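Long-range contacts in acyl-coenzyme A oxidase acox-1.1 (Caenorhabditis elegans, PDB 5K3H), which desaturates fatty acyl-CoAs with FAD and oxygen, the first step of peroxisomal beta-oxidation, releasing hydrogen peroxide: residues 148-153 with 198-203; 216-221 with 258-263; 191-196 with 234-239; 176-181 with 253-258; 152-157 with 181-186. One frame throughout, in Å; residues are numbered along the deposited sequence.

Contact 1: residues 148-153 with 198-203; sequences TYAQTE and NYAVVV
Tyr149 lies across Val201 and Val203 where two parallel neighbouring strands meet in the mixed sheet of the beta domain of the acyl-CoA oxidase fold, their short axes 4.6 Å apart at closest approach. Tyr149 pairs with Val201 on one face of the sheet, and Ala150 with Val202 on the other. The tyrosine illustrates how one side chain can span two residues of a neighbouring strand. From CB, a first torsion that sets CG anti to the backbone N (chi1 -172°) carries the ring toward the partner strand. CD1 then comes 3.9 Å from Val201 CB, and CE1 3.8 Å from Val201 CG1. On the other flank CE2 and CZ approach one methyl of Val203, with CZ 3.7 Å from CG2. The hydroxyl ends 3.4 Å from that same Val203 CG2. Gln151 runs alongside Val203 and brings NE2 to the ring edge of Tyr149. Residues 149-152 contribute to an FAD site shared between the two subunits, and the pairing holds the backbone of Tyr149 and Ala150, two of these residues. Ala150 is held from both ends: its N donates to Val201 O at 2.8 Å, and its O accepts from Val203 N at 3.0 Å.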
# COMPACT_ATOMS: atom_id res chain seq x y z
N THR B 148 18.63 23.01 -0.92
CA THR B 148 18.36 21.59 -0.77
C THR B 148 19.70 20.87 -0.84
O THR B 148 20.76 21.50 -0.93
CB THR B 148 17.35 21.12 -1.85
OG1 THR B 148 17.06 19.73 -1.68
CG2 THR B 148 17.91 21.37 -3.25
N TYR B 149 19.66 19.54 -0.79
CA TYR B 149 20.85 18.71 -0.82
C TYR B 149 20.71 17.78 -2.03
O TYR B 149 19.71 17.07 -2.16
CB TYR B 149 20.96 17.93 0.49
CG TYR B 149 22.24 17.16 0.66
CD1 TYR B 149 23.35 17.78 1.20
CD2 TYR B 149 22.35 15.82 0.32
CE1 TYR B 149 24.54 17.10 1.38
CE2 TYR B 149 23.55 15.13 0.49
CZ TYR B 149 24.63 15.79 1.03
OH TYR B 149 25.83 15.14 1.21
N ALA B 150 21.67 17.83 -2.94
CA ALA B 150 21.52 17.19 -4.25
C ALA B 150 22.58 16.11 -4.37
O ALA B 150 23.74 16.39 -4.69
CB ALA B 150 21.64 18.22 -5.38
N GLN B 151 22.18 14.86 -4.11
CA GLN B 151 23.10 13.74 -4.18
C GLN B 151 22.69 12.71 -5.23
O GLN B 151 23.48 12.41 -6.14
CB GLN B 151 23.23 13.09 -2.79
CG GLN B 151 24.13 11.89 -2.76
CD GLN B 151 24.23 11.32 -1.37
OE1 GLN B 151 23.94 10.15 -1.13
NE2 GLN B 151 24.66 12.17 -0.42
N THR B 152 21.48 12.18 -5.14
CA THR B 152 21.13 11.05 -5.96
C THR B 152 21.01 11.45 -7.42
O THR B 152 20.60 12.56 -7.77
CB THR B 152 19.82 10.43 -5.47
OG1 THR B 152 18.77 11.37 -5.69
CG2 THR B 152 19.91 10.08 -3.98
N GLU B 153 21.35 10.51 -8.29
CA GLU B 153 21.37 10.73 -9.71
C GLU B 153 20.38 9.79 -10.38
O GLU B 153 19.98 8.78 -9.81
CB GLU B 153 22.78 10.53 -10.25
CG GLU B 153 23.70 11.63 -9.83
CD GLU B 153 25.14 11.32 -10.13
OE1 GLU B 153 25.39 10.27 -10.78
OE2 GLU B 153 26.01 12.12 -9.72
N ASN B 198 17.11 28.05 -4.84
CA ASN B 198 18.09 28.77 -5.64
C ASN B 198 19.52 28.39 -5.32
O ASN B 198 20.42 28.77 -6.08
CB ASN B 198 17.89 30.29 -5.54
CG ASN B 198 17.65 30.79 -4.12
OD1 ASN B 198 18.01 30.15 -3.13
ND2 ASN B 198 17.01 31.94 -4.02
N TYR B 199 19.75 27.63 -4.26
CA TYR B 199 21.05 27.06 -3.94
C TYR B 199 20.90 25.56 -3.70
O TYR B 199 19.80 25.07 -3.44
CB TYR B 199 21.67 27.76 -2.71
CG TYR B 199 22.24 29.13 -3.02
CD1 TYR B 199 21.38 30.22 -3.29
CD2 TYR B 199 23.61 29.36 -3.01
CE1 TYR B 199 21.89 31.47 -3.58
CE2 TYR B 199 24.12 30.61 -3.30
CZ TYR B 199 23.26 31.67 -3.58
OH TYR B 199 23.76 32.92 -3.86
N ALA B 200 22.02 24.84 -3.80
CA ALA B 200 22.05 23.45 -3.34
C ALA B 200 23.45 23.08 -2.88
O ALA B 200 24.44 23.56 -3.42
CB ALA B 200 21.60 22.48 -4.44
N VAL B 201 23.53 22.21 -1.88
CA VAL B 201 24.78 21.51 -1.62
C VAL B 201 24.78 20.28 -2.52
O VAL B 201 23.90 19.42 -2.42
CB VAL B 201 24.92 21.13 -0.13
CG1 VAL B 201 26.19 20.31 0.09
CG2 VAL B 201 24.90 22.38 0.78
N VAL B 202 25.77 20.18 -3.40
CA VAL B 202 25.78 19.19 -4.46
C VAL B 202 26.93 18.22 -4.21
O VAL B 202 28.04 18.63 -3.87
CB VAL B 202 25.91 19.86 -5.84
CG1 VAL B 202 26.07 18.83 -6.95
CG2 VAL B 202 24.70 20.74 -6.08
N VAL B 203 26.65 16.92 -4.35
CA VAL B 203 27.66 15.88 -4.19
C VAL B 203 28.17 15.49 -5.57
O VAL B 203 27.39 15.25 -6.49
CB VAL B 203 27.10 14.67 -3.43
CG1 VAL B 203 28.18 13.65 -3.23
CG2 VAL B 203 26.56 15.11 -2.08

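Contact 2: residues 216-221 with 258-263; sequences HTFMVP and YRIPRT
Ile260 CD1 forms the apolar centre, resting against strand 211-221, 3.8 Å from Phe218 CB and 4.2 Å from Val220 CG2. The isoleucine places CG1 between its own backbone N and carbonyl carbon (chi1 63°) and then extends straight, which carries the CD1 methyl onto the other strand. The same methyl also rests 3.6 Å from Met219 O, a carbonyl that accepts a hydrogen bond from Asn264 ND2. Val220 divides its two branches: CG2 serves the isoleucine, whose side chain it crosses at about a right angle, while CG1 touches Tyr258 CE2 at 3.7 Å. Further out, Pro221 CD borders Ile260 CG2, and Pro221 CG lies 3.7 Å from Tyr258 OH. At the polar edge that hydroxyl sits beside Pro221 O, so close in the model that the contact is doubtful in detail. With an alanine in place of Tyr258, Val220 CG1 would probably lose its aromatic neighbour and the Pro221 carbonyl the hydroxyl beside it. The short strand axes pass 8.2 Å apart at 114°, and no backbone hydrogen bond joins the two segments. The arrangement is side-chain packing between two non-adjacent strands of the mixed sheet, bridged by Leu178 of strand 175-179, which touches both Val220 and Ile260, in the beta domain of the acyl-CoA oxidase fold.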
# COMPACT_ATOMS: atom_id res chain seq x y z
N HIS B 216 32.72 14.62 -2.74
CA HIS B 216 32.83 15.79 -1.89
C HIS B 216 31.62 16.69 -2.13
O HIS B 216 30.89 16.53 -3.11
CB HIS B 216 34.13 16.55 -2.17
CG HIS B 216 35.36 15.84 -1.71
ND1 HIS B 216 35.84 14.71 -2.33
CD2 HIS B 216 36.21 16.11 -0.70
CE1 HIS B 216 36.94 14.31 -1.72
NE2 HIS B 216 37.19 15.14 -0.73
N THR B 217 31.40 17.65 -1.23
CA THR B 217 30.22 18.50 -1.33
C THR B 217 30.58 19.96 -1.58
O THR B 217 31.58 20.49 -1.05
CB THR B 217 29.32 18.35 -0.08
OG1 THR B 217 30.03 18.74 1.10
CG2 THR B 217 28.85 16.91 0.08
N PHE B 218 29.74 20.62 -2.38
CA PHE B 218 30.03 21.96 -2.88
C PHE B 218 28.78 22.81 -2.74
O PHE B 218 27.66 22.37 -3.03
CB PHE B 218 30.47 21.96 -4.36
CG PHE B 218 31.66 21.07 -4.65
CD1 PHE B 218 32.94 21.60 -4.67
CD2 PHE B 218 31.50 19.71 -4.82
CE1 PHE B 218 34.03 20.80 -4.90
CE2 PHE B 218 32.60 18.90 -5.07
CZ PHE B 218 33.86 19.45 -5.11
N MET B 219 28.98 24.06 -2.32
CA MET B 219 27.89 25.03 -2.37
C MET B 219 27.76 25.48 -3.82
O MET B 219 28.75 25.85 -4.45
CB MET B 219 28.18 26.21 -1.44
CG MET B 219 27.11 27.29 -1.48
SD MET B 219 25.47 26.67 -0.99
CE MET B 219 25.72 26.56 0.77
N VAL B 220 26.54 25.39 -4.37
CA VAL B 220 26.30 25.65 -5.78
C VAL B 220 25.12 26.60 -5.95
O VAL B 220 24.00 26.27 -5.54
CB VAL B 220 26.05 24.36 -6.58
CG1 VAL B 220 25.89 24.68 -8.06
CG2 VAL B 220 27.18 23.38 -6.38
N PRO B 221 25.32 27.80 -6.51
CA PRO B 221 24.17 28.62 -6.91
C PRO B 221 23.52 28.05 -8.14
O PRO B 221 24.20 27.67 -9.11
CB PRO B 221 24.78 30.00 -7.19
CG PRO B 221 26.21 29.77 -7.41
CD PRO B 221 26.61 28.50 -6.70
N TYR B 258 30.04 23.91 -15.43
CA TYR B 258 29.58 25.02 -14.59
C TYR B 258 30.62 25.34 -13.53
O TYR B 258 30.95 24.50 -12.69
CB TYR B 258 28.25 24.64 -13.94
CG TYR B 258 27.56 25.71 -13.14
CD1 TYR B 258 26.84 26.73 -13.76
CD2 TYR B 258 27.60 25.70 -11.75
CE1 TYR B 258 26.19 27.70 -13.01
CE2 TYR B 258 26.96 26.65 -11.00
CZ TYR B 258 26.26 27.66 -11.63
OH TYR B 258 25.62 28.60 -10.85
N ARG B 259 31.09 26.60 -13.52
CA ARG B 259 32.25 27.01 -12.73
C ARG B 259 31.86 27.70 -11.42
O ARG B 259 31.05 28.63 -11.42
CB ARG B 259 33.14 27.94 -13.55
CG ARG B 259 33.81 27.23 -14.71
CD ARG B 259 34.76 28.13 -15.52
NE ARG B 259 35.52 27.28 -16.43
CZ ARG B 259 36.78 26.90 -16.24
NH1 ARG B 259 37.47 27.32 -15.18
NH2 ARG B 259 37.36 26.10 -17.12
N ILE B 260 32.46 27.24 -10.32
CA ILE B 260 32.28 27.83 -8.99
C ILE B 260 33.66 28.04 -8.37
O ILE B 260 34.62 27.33 -8.73
CB ILE B 260 31.36 26.97 -8.10
CG1 ILE B 260 31.96 25.59 -7.83
CG2 ILE B 260 29.98 26.81 -8.72
CD1 ILE B 260 31.10 24.72 -6.94
N PRO B 261 33.81 29.01 -7.46
CA PRO B 261 35.13 29.26 -6.84
C PRO B 261 35.65 28.05 -6.08
O PRO B 261 34.90 27.18 -5.64
CB PRO B 261 34.86 30.43 -5.89
CG PRO B 261 33.63 31.10 -6.43
CD PRO B 261 32.82 30.05 -7.11
N ARG B 262 36.97 28.02 -5.90
CA ARG B 262 37.60 26.97 -5.10
C ARG B 262 36.95 26.85 -3.73
O ARG B 262 36.75 25.74 -3.22
CB ARG B 262 39.09 27.24 -4.93
CG ARG B 262 39.83 26.07 -4.29
CD ARG B 262 41.25 26.36 -3.90
NE ARG B 262 41.38 26.98 -2.58
CZ ARG B 262 41.52 28.28 -2.37
NH1 ARG B 262 41.56 29.12 -3.40
NH2 ARG B 262 41.65 28.74 -1.13
N THR B 263 36.63 27.99 -3.10
CA THR B 263 36.14 28.00 -1.73
C THR B 263 34.67 27.62 -1.60
O THR B 263 34.15 27.62 -0.48
CB THR B 263 36.37 29.38 -1.10
OG1 THR B 263 35.82 30.38 -1.96
CG2 THR B 263 37.86 29.64 -0.89

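Contact 3: residues 191-196 with 234-239; sequences GNLGKS and ITIGDI
Gly194 shows how a glycine lets two backbones meet almost without intervening side chains: its CA comes 3.1 Å from Gly237 O, and the CA atoms of Gly194 and Asp238 are 4.1 Å apart. Any CB on Gly194 would run into Gly237 O and Asp238 CA. In return, Gly237 CA makes a C-H...O contact of 3.5 Å with Gly194 O. Ile236 closes this tight end. With CG1 anti to its backbone N (chi1 -170°), it sends CD1 to within 3.3 Å of Leu193 O, and the same methyl meets Leu193 CD1 at 4.1 Å. The other end is looser and bridged by water. Lys195 bends at chi2 and passes CE at 4.0 Å from Asp238 N, while its NZ donates to a water 2.6 Å away that in turn donates to Ile236 O. Thr652 O of the second subunit takes a further bond from Lys195 NZ, and Asn650 ND2 of that subunit reaches Asp238 O. No direct hydrogen bond joins the two segments. Residues 191-196 belong to the loop linking strands 187-188 and 199-208; it lies against strand 234-238, an outer strand of a three-stranded antiparallel sheet whose middle strand, 251-255, offers Leu253 to Leu193.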
# COMPACT_ATOMS: atom_id res chain seq x y z
N GLY B 191 14.60 16.83 -3.02
CA GLY B 191 13.36 17.55 -2.76
C GLY B 191 13.56 19.05 -2.88
O GLY B 191 14.64 19.57 -2.60
N ASN B 192 12.53 19.73 -3.38
CA ASN B 192 12.49 21.18 -3.53
C ASN B 192 13.58 21.71 -4.45
O ASN B 192 13.87 22.92 -4.44
CB ASN B 192 12.55 21.86 -2.17
CG ASN B 192 11.42 21.43 -1.28
OD1 ASN B 192 11.64 20.99 -0.15
ND2 ASN B 192 10.20 21.51 -1.80
N LEU B 193 14.22 20.83 -5.22
CA LEU B 193 15.29 21.19 -6.15
C LEU B 193 14.75 21.70 -7.48
O LEU B 193 15.43 22.47 -8.17
CB LEU B 193 16.20 19.99 -6.39
CG LEU B 193 17.29 20.15 -7.47
CD1 LEU B 193 18.25 21.30 -7.12
CD2 LEU B 193 18.08 18.85 -7.70
N GLY B 194 13.56 21.26 -7.87
CA GLY B 194 13.12 21.49 -9.24
C GLY B 194 12.73 22.93 -9.50
O GLY B 194 13.03 23.47 -10.58
N LYS B 195 12.05 23.56 -8.54
CA LYS B 195 11.45 24.87 -8.76
C LYS B 195 11.71 25.89 -7.65
O LYS B 195 11.80 27.09 -7.93
CB LYS B 195 9.94 24.69 -8.93
CG LYS B 195 9.57 23.96 -10.20
CD LYS B 195 10.07 24.78 -11.39
CE LYS B 195 9.99 24.00 -12.69
NZ LYS B 195 10.39 24.83 -13.87
N SER B 196 11.86 25.43 -6.40
CA SER B 196 11.88 26.30 -5.23
C SER B 196 13.28 26.78 -4.87
O SER B 196 13.47 27.96 -4.53
CB SER B 196 11.30 25.58 -4.00
OG SER B 196 9.96 25.17 -4.20
N ILE B 234 23.09 25.65 -16.25
CA ILE B 234 22.25 24.92 -15.30
C ILE B 234 20.99 24.44 -16.01
O ILE B 234 20.18 25.27 -16.45
CB ILE B 234 21.89 25.80 -14.10
CG1 ILE B 234 23.17 26.16 -13.34
CG2 ILE B 234 20.85 25.13 -13.24
CD1 ILE B 234 23.84 25.00 -12.66
N THR B 235 20.80 23.12 -16.03
CA THR B 235 19.55 22.47 -16.44
C THR B 235 18.86 21.97 -15.18
O THR B 235 19.41 21.15 -14.44
CB THR B 235 19.81 21.30 -17.38
OG1 THR B 235 20.55 21.75 -18.53
CG2 THR B 235 18.50 20.71 -17.85
N ILE B 236 17.65 22.46 -14.94
CA ILE B 236 16.98 22.28 -13.66
C ILE B 236 15.49 22.26 -13.93
O ILE B 236 15.02 22.90 -14.87
CB ILE B 236 17.38 23.40 -12.67
CG1 ILE B 236 16.90 23.09 -11.26
CG2 ILE B 236 16.91 24.79 -13.17
CD1 ILE B 236 17.65 23.89 -10.22
N GLY B 237 14.76 21.45 -13.17
CA GLY B 237 13.33 21.40 -13.36
C GLY B 237 12.73 20.35 -12.46
O GLY B 237 13.43 19.63 -11.75
N ASP B 238 11.40 20.28 -12.51
CA ASP B 238 10.64 19.35 -11.69
C ASP B 238 10.57 18.00 -12.38
O ASP B 238 10.42 17.93 -13.60
CB ASP B 238 9.23 19.89 -11.46
CG ASP B 238 8.43 19.04 -10.51
OD1 ASP B 238 8.74 19.10 -9.30
OD2 ASP B 238 7.52 18.31 -10.96
N ILE B 239 10.65 16.92 -11.60
CA ILE B 239 10.67 15.57 -12.18
C ILE B 239 9.28 15.00 -12.42
O ILE B 239 9.17 13.89 -12.95
CB ILE B 239 11.50 14.58 -11.33
CG1 ILE B 239 10.88 14.36 -9.94
CG2 ILE B 239 12.94 15.03 -11.22
CD1 ILE B 239 11.51 13.20 -9.14
O HOH W 1 12.87 25.21 -14.33

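Contact 4: residues 176-181 with 253-258; sequences FVLHTP and LGFNNY
Leu178 faces both Asn257 and Tyr258, a G1 beta bulge at the point where strand 175-179 pairs antiparallel with the start of strand 258-261. The regular part is a hydrogen-bonded pair that satisfies both backbone groups of Leu178: its N donates to Tyr258 O at 2.7 Å, and its O accepts from Tyr258 N at 2.8 Å. The extra residue of the bulge turns its N-H elsewhere. Asn257 N lies close to Leu178 O at a poor angle and instead donates to His179 ND1 at 3.1 Å, approaching the imidazole at its edge and near its plane. The Asn257 amide lies almost parallel to that ring, with 7° between the planes. Without the imidazole of His179, as with an alanine here, the Asn257 N-H is likely to lose its acceptor and the bulge to become freer to shift. On the N-terminal side of the bulge, two further bonds hold Phe255. Thr180 N donates to Phe255 O at 2.9 Å, and that carbonyl also takes a bond from a water 2.8 Å away. Thr180 OG1, placed beside its own backbone N (chi1 -57°), accepts from Phe255 N at 2.9 Å; the threonine hydroxyl oxygen, not a backbone carbonyl, thus satisfies this amide. Val177 CG1 packs on Asn257 at the more exposed margin. On the buried side Leu178 and Phe255 point the same way, and Leu178 CD2 sits over the ring face, 4.1 Å from the Phe255 centroid and 17° off its normal.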
# COMPACT_ATOMS: atom_id res chain seq x y z
N PHE B 176 36.25 25.16 -9.43
CA PHE B 176 35.73 23.83 -9.75
C PHE B 176 34.79 23.91 -10.93
O PHE B 176 33.96 24.83 -11.01
CB PHE B 176 35.04 23.20 -8.54
CG PHE B 176 36.01 22.76 -7.48
CD1 PHE B 176 36.66 21.53 -7.59
CD2 PHE B 176 36.34 23.59 -6.44
CE1 PHE B 176 37.57 21.12 -6.66
CE2 PHE B 176 37.26 23.20 -5.50
CZ PHE B 176 37.88 21.95 -5.60
N VAL B 177 34.95 22.98 -11.88
CA VAL B 177 34.09 22.89 -13.06
C VAL B 177 33.16 21.71 -12.81
O VAL B 177 33.62 20.56 -12.79
CB VAL B 177 34.91 22.69 -14.35
CG1 VAL B 177 34.02 22.27 -15.48
CG2 VAL B 177 35.72 23.93 -14.72
N LEU B 178 31.87 21.96 -12.61
CA LEU B 178 30.90 20.90 -12.36
C LEU B 178 30.37 20.42 -13.70
O LEU B 178 30.14 21.23 -14.61
CB LEU B 178 29.75 21.40 -11.49
CG LEU B 178 29.84 21.35 -9.95
CD1 LEU B 178 31.22 21.67 -9.43
CD2 LEU B 178 28.85 22.35 -9.37
N HIS B 179 30.22 19.10 -13.86
CA HIS B 179 29.76 18.62 -15.15
C HIS B 179 28.88 17.38 -15.03
O HIS B 179 29.16 16.48 -14.23
CB HIS B 179 30.93 18.32 -16.08
CG HIS B 179 30.52 18.14 -17.50
ND1 HIS B 179 29.88 19.12 -18.22
CD2 HIS B 179 30.64 17.07 -18.33
CE1 HIS B 179 29.62 18.68 -19.44
NE2 HIS B 179 30.07 17.44 -19.53
N THR B 180 27.84 17.33 -15.84
CA THR B 180 26.97 16.16 -15.93
C THR B 180 27.24 15.48 -17.26
O THR B 180 26.71 15.92 -18.30
CB THR B 180 25.51 16.58 -15.79
OG1 THR B 180 25.33 17.28 -14.56
CG2 THR B 180 24.58 15.38 -15.82
N PRO B 181 28.07 14.44 -17.31
CA PRO B 181 28.49 13.92 -18.62
C PRO B 181 27.39 13.19 -19.37
O PRO B 181 27.36 13.28 -20.60
CB PRO B 181 29.66 13.00 -18.27
CG PRO B 181 29.52 12.66 -16.86
CD PRO B 181 28.84 13.85 -16.20
N LEU B 253 18.77 18.07 -12.17
CA LEU B 253 19.80 19.09 -12.25
C LEU B 253 20.98 18.58 -13.06
O LEU B 253 21.57 17.55 -12.71
CB LEU B 253 20.29 19.50 -10.86
CG LEU B 253 21.51 20.41 -10.71
CD1 LEU B 253 21.28 21.78 -11.34
CD2 LEU B 253 21.88 20.55 -9.24
N GLY B 254 21.35 19.34 -14.09
CA GLY B 254 22.53 19.04 -14.88
C GLY B 254 23.40 20.27 -15.03
O GLY B 254 22.93 21.40 -15.04
N PHE B 255 24.71 20.03 -15.12
CA PHE B 255 25.71 21.08 -15.27
C PHE B 255 26.41 20.91 -16.61
O PHE B 255 26.81 19.78 -16.97
CB PHE B 255 26.76 21.01 -14.17
CG PHE B 255 26.20 20.99 -12.80
CD1 PHE B 255 25.79 22.17 -12.18
CD2 PHE B 255 26.07 19.78 -12.11
CE1 PHE B 255 25.26 22.16 -10.90
CE2 PHE B 255 25.55 19.75 -10.82
CZ PHE B 255 25.14 20.94 -10.21
N ASN B 256 26.59 22.02 -17.33
CA ASN B 256 27.40 22.06 -18.56
C ASN B 256 28.65 22.87 -18.24
O ASN B 256 28.67 24.09 -18.42
CB ASN B 256 26.61 22.66 -19.72
CG ASN B 256 27.36 22.59 -21.05
OD1 ASN B 256 28.36 21.87 -21.18
ND2 ASN B 256 26.84 23.30 -22.07
N ASN B 257 29.69 22.19 -17.76
CA ASN B 257 30.97 22.80 -17.38
C ASN B 257 30.75 24.08 -16.56
O ASN B 257 31.18 25.18 -16.93
CB ASN B 257 31.83 23.05 -18.63
CG ASN B 257 32.35 21.74 -19.25
OD1 ASN B 257 32.99 20.92 -18.57
ND2 ASN B 257 32.06 21.54 -20.55
N TYR B 258 30.04 23.91 -15.43
CA TYR B 258 29.58 25.02 -14.59
C TYR B 258 30.62 25.34 -13.53
O TYR B 258 30.95 24.50 -12.69
CB TYR B 258 28.25 24.64 -13.94
CG TYR B 258 27.56 25.71 -13.14
CD1 TYR B 258 26.84 26.73 -13.76
CD2 TYR B 258 27.60 25.70 -11.75
CE1 TYR B 258 26.19 27.70 -13.01
CE2 TYR B 258 26.96 26.65 -11.00
CZ TYR B 258 26.26 27.66 -11.63
OH TYR B 258 25.62 28.60 -10.85
O HOH W 2 25.73 19.02 -19.47

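Contact 5: residues 152-157 with 181-186; sequences TEMGHG and PKITAL
Met154 reaches Ile183 and Leu186 through a doubly bent chain. CG stands anti to the backbone N (chi1 160°), and turns at chi2 (108°) and chi3 then bring CE to 3.5 Å from Ile183 CG1 and 3.7 Å from Leu186 CD1. Glu153 takes another course: CG lies beside the backbone N (chi1 -71°) and the chain continues extended, which lays its aliphatic part along two carbonyls, CB 3.2 Å from Leu186 O and CG 3.5 Å from Ala185 O. Between these side chains the backbones join a type I turn, Glu153 to His156, to the 3-10 segment 183-185. Met154 N donates to Leu186 O at 2.8 Å. Gly155 N donates to Thr184 O at 2.8 Å. Gly155 packs so close to Thr184 that a CB would strike Thr184 CB. The polar ends look elsewhere: the Glu153 carboxylate forms a salt bridge with Lys187 and takes bonds from Glu164 N and Thr165 OG1, a setting likely to stabilise its negative charge. The turn's amides at Met154 and Gly155 bond within the chain, while the carbonyls of the same two residues bond to the second subunit. Met154 O accepts from Arg320 and His412 of that subunit, and that arginine binds FAD. The chemistry thus implies a turn set by its own chain and presented to the partner subunit at the shared cofactor site.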
# COMPACT_ATOMS: atom_id res chain seq x y z
N THR B 152 21.48 12.18 -5.14
CA THR B 152 21.13 11.05 -5.96
C THR B 152 21.01 11.45 -7.42
O THR B 152 20.60 12.56 -7.77
CB THR B 152 19.82 10.43 -5.47
OG1 THR B 152 18.77 11.37 -5.69
CG2 THR B 152 19.91 10.08 -3.98
N GLU B 153 21.35 10.51 -8.29
CA GLU B 153 21.37 10.73 -9.71
C GLU B 153 20.38 9.79 -10.38
O GLU B 153 19.98 8.78 -9.81
CB GLU B 153 22.78 10.53 -10.25
CG GLU B 153 23.70 11.63 -9.83
CD GLU B 153 25.14 11.32 -10.13
OE1 GLU B 153 25.39 10.27 -10.78
OE2 GLU B 153 26.01 12.12 -9.72
N MET B 154 19.97 10.19 -11.59
CA MET B 154 19.06 9.40 -12.41
C MET B 154 19.45 7.92 -12.46
O MET B 154 18.62 7.04 -12.21
CB MET B 154 19.00 10.02 -13.81
CG MET B 154 18.51 9.12 -14.94
SD MET B 154 16.88 9.54 -15.53
CE MET B 154 17.23 10.92 -16.57
N GLY B 155 20.72 7.63 -12.71
CA GLY B 155 21.20 6.28 -12.83
C GLY B 155 21.83 5.70 -11.59
O GLY B 155 22.32 4.57 -11.64
N HIS B 156 21.86 6.45 -10.50
CA HIS B 156 22.48 5.95 -9.28
C HIS B 156 21.89 6.57 -8.02
O HIS B 156 21.99 7.78 -7.80
CB HIS B 156 23.99 6.20 -9.30
CG HIS B 156 24.65 5.80 -10.59
ND1 HIS B 156 25.11 4.52 -10.82
CD2 HIS B 156 24.93 6.51 -11.70
CE1 HIS B 156 25.64 4.46 -12.03
NE2 HIS B 156 25.54 5.65 -12.59
N GLY B 157 21.29 5.74 -7.19
CA GLY B 157 20.71 6.20 -5.95
C GLY B 157 21.56 5.87 -4.74
O GLY B 157 21.83 6.73 -3.89
N PRO B 181 28.07 14.44 -17.31
CA PRO B 181 28.49 13.92 -18.62
C PRO B 181 27.39 13.19 -19.37
O PRO B 181 27.36 13.28 -20.60
CB PRO B 181 29.66 13.00 -18.27
CG PRO B 181 29.52 12.66 -16.86
CD PRO B 181 28.84 13.85 -16.20
N LYS B 182 26.43 12.58 -18.69
CA LYS B 182 25.38 11.81 -19.36
C LYS B 182 24.05 12.07 -18.70
O LYS B 182 23.97 12.65 -17.61
CB LYS B 182 25.56 10.30 -19.29
CG LYS B 182 26.66 9.69 -20.04
CD LYS B 182 26.54 8.17 -19.89
CE LYS B 182 27.01 7.66 -18.54
NZ LYS B 182 26.91 6.16 -18.47
N ILE B 183 23.01 11.62 -19.39
CA ILE B 183 21.64 11.71 -18.87
C ILE B 183 21.55 11.05 -17.50
O ILE B 183 20.98 11.62 -16.57
CB ILE B 183 20.65 11.08 -19.87
CG1 ILE B 183 19.21 11.25 -19.39
CG2 ILE B 183 20.96 9.61 -20.15
CD1 ILE B 183 18.18 11.08 -20.50
N THR B 184 22.16 9.86 -17.35
CA THR B 184 22.08 9.12 -16.09
C THR B 184 22.81 9.82 -14.94
O THR B 184 22.66 9.38 -13.79
CB THR B 184 22.65 7.70 -16.24
OG1 THR B 184 24.00 7.75 -16.73
CG2 THR B 184 21.81 6.86 -17.19
N ALA B 185 23.60 10.86 -15.24
CA ALA B 185 24.35 11.64 -14.26
C ALA B 185 23.56 12.82 -13.73
O ALA B 185 24.02 13.48 -12.80
CB ALA B 185 25.66 12.14 -14.86
N LEU B 186 22.41 13.14 -14.32
CA LEU B 186 21.56 14.17 -13.76
C LEU B 186 21.35 13.90 -12.29
O LEU B 186 21.15 12.76 -11.89
CB LEU B 186 20.20 14.18 -14.46
CG LEU B 186 20.07 14.72 -15.88
CD1 LEU B 186 18.77 14.25 -16.51
CD2 LEU B 186 20.20 16.27 -15.92

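How the contacts relate
Following the chain, contacts 1 and 5 both open in the stretch after helix 130-141. Contact 5 closes first, at 181-186, and contact 1 closes later, at 198-203. Contact 4 opens at 176-181, before either has closed, and so crosses both. Contact 3 opens at 191-196, crosses contact 1, and is nested inside the long loop that contact 4 closes at 253-258. Contact 2 opens only after contact 1 has closed, crosses contacts 3 and 4, and shares Tyr258 with the latter. Contacts 1, 2 and 4 all reach the mixed sheet; contacts 3 and 4 reach the three-stranded sheet. Contacts 3 and 5 both bond to the second subunit.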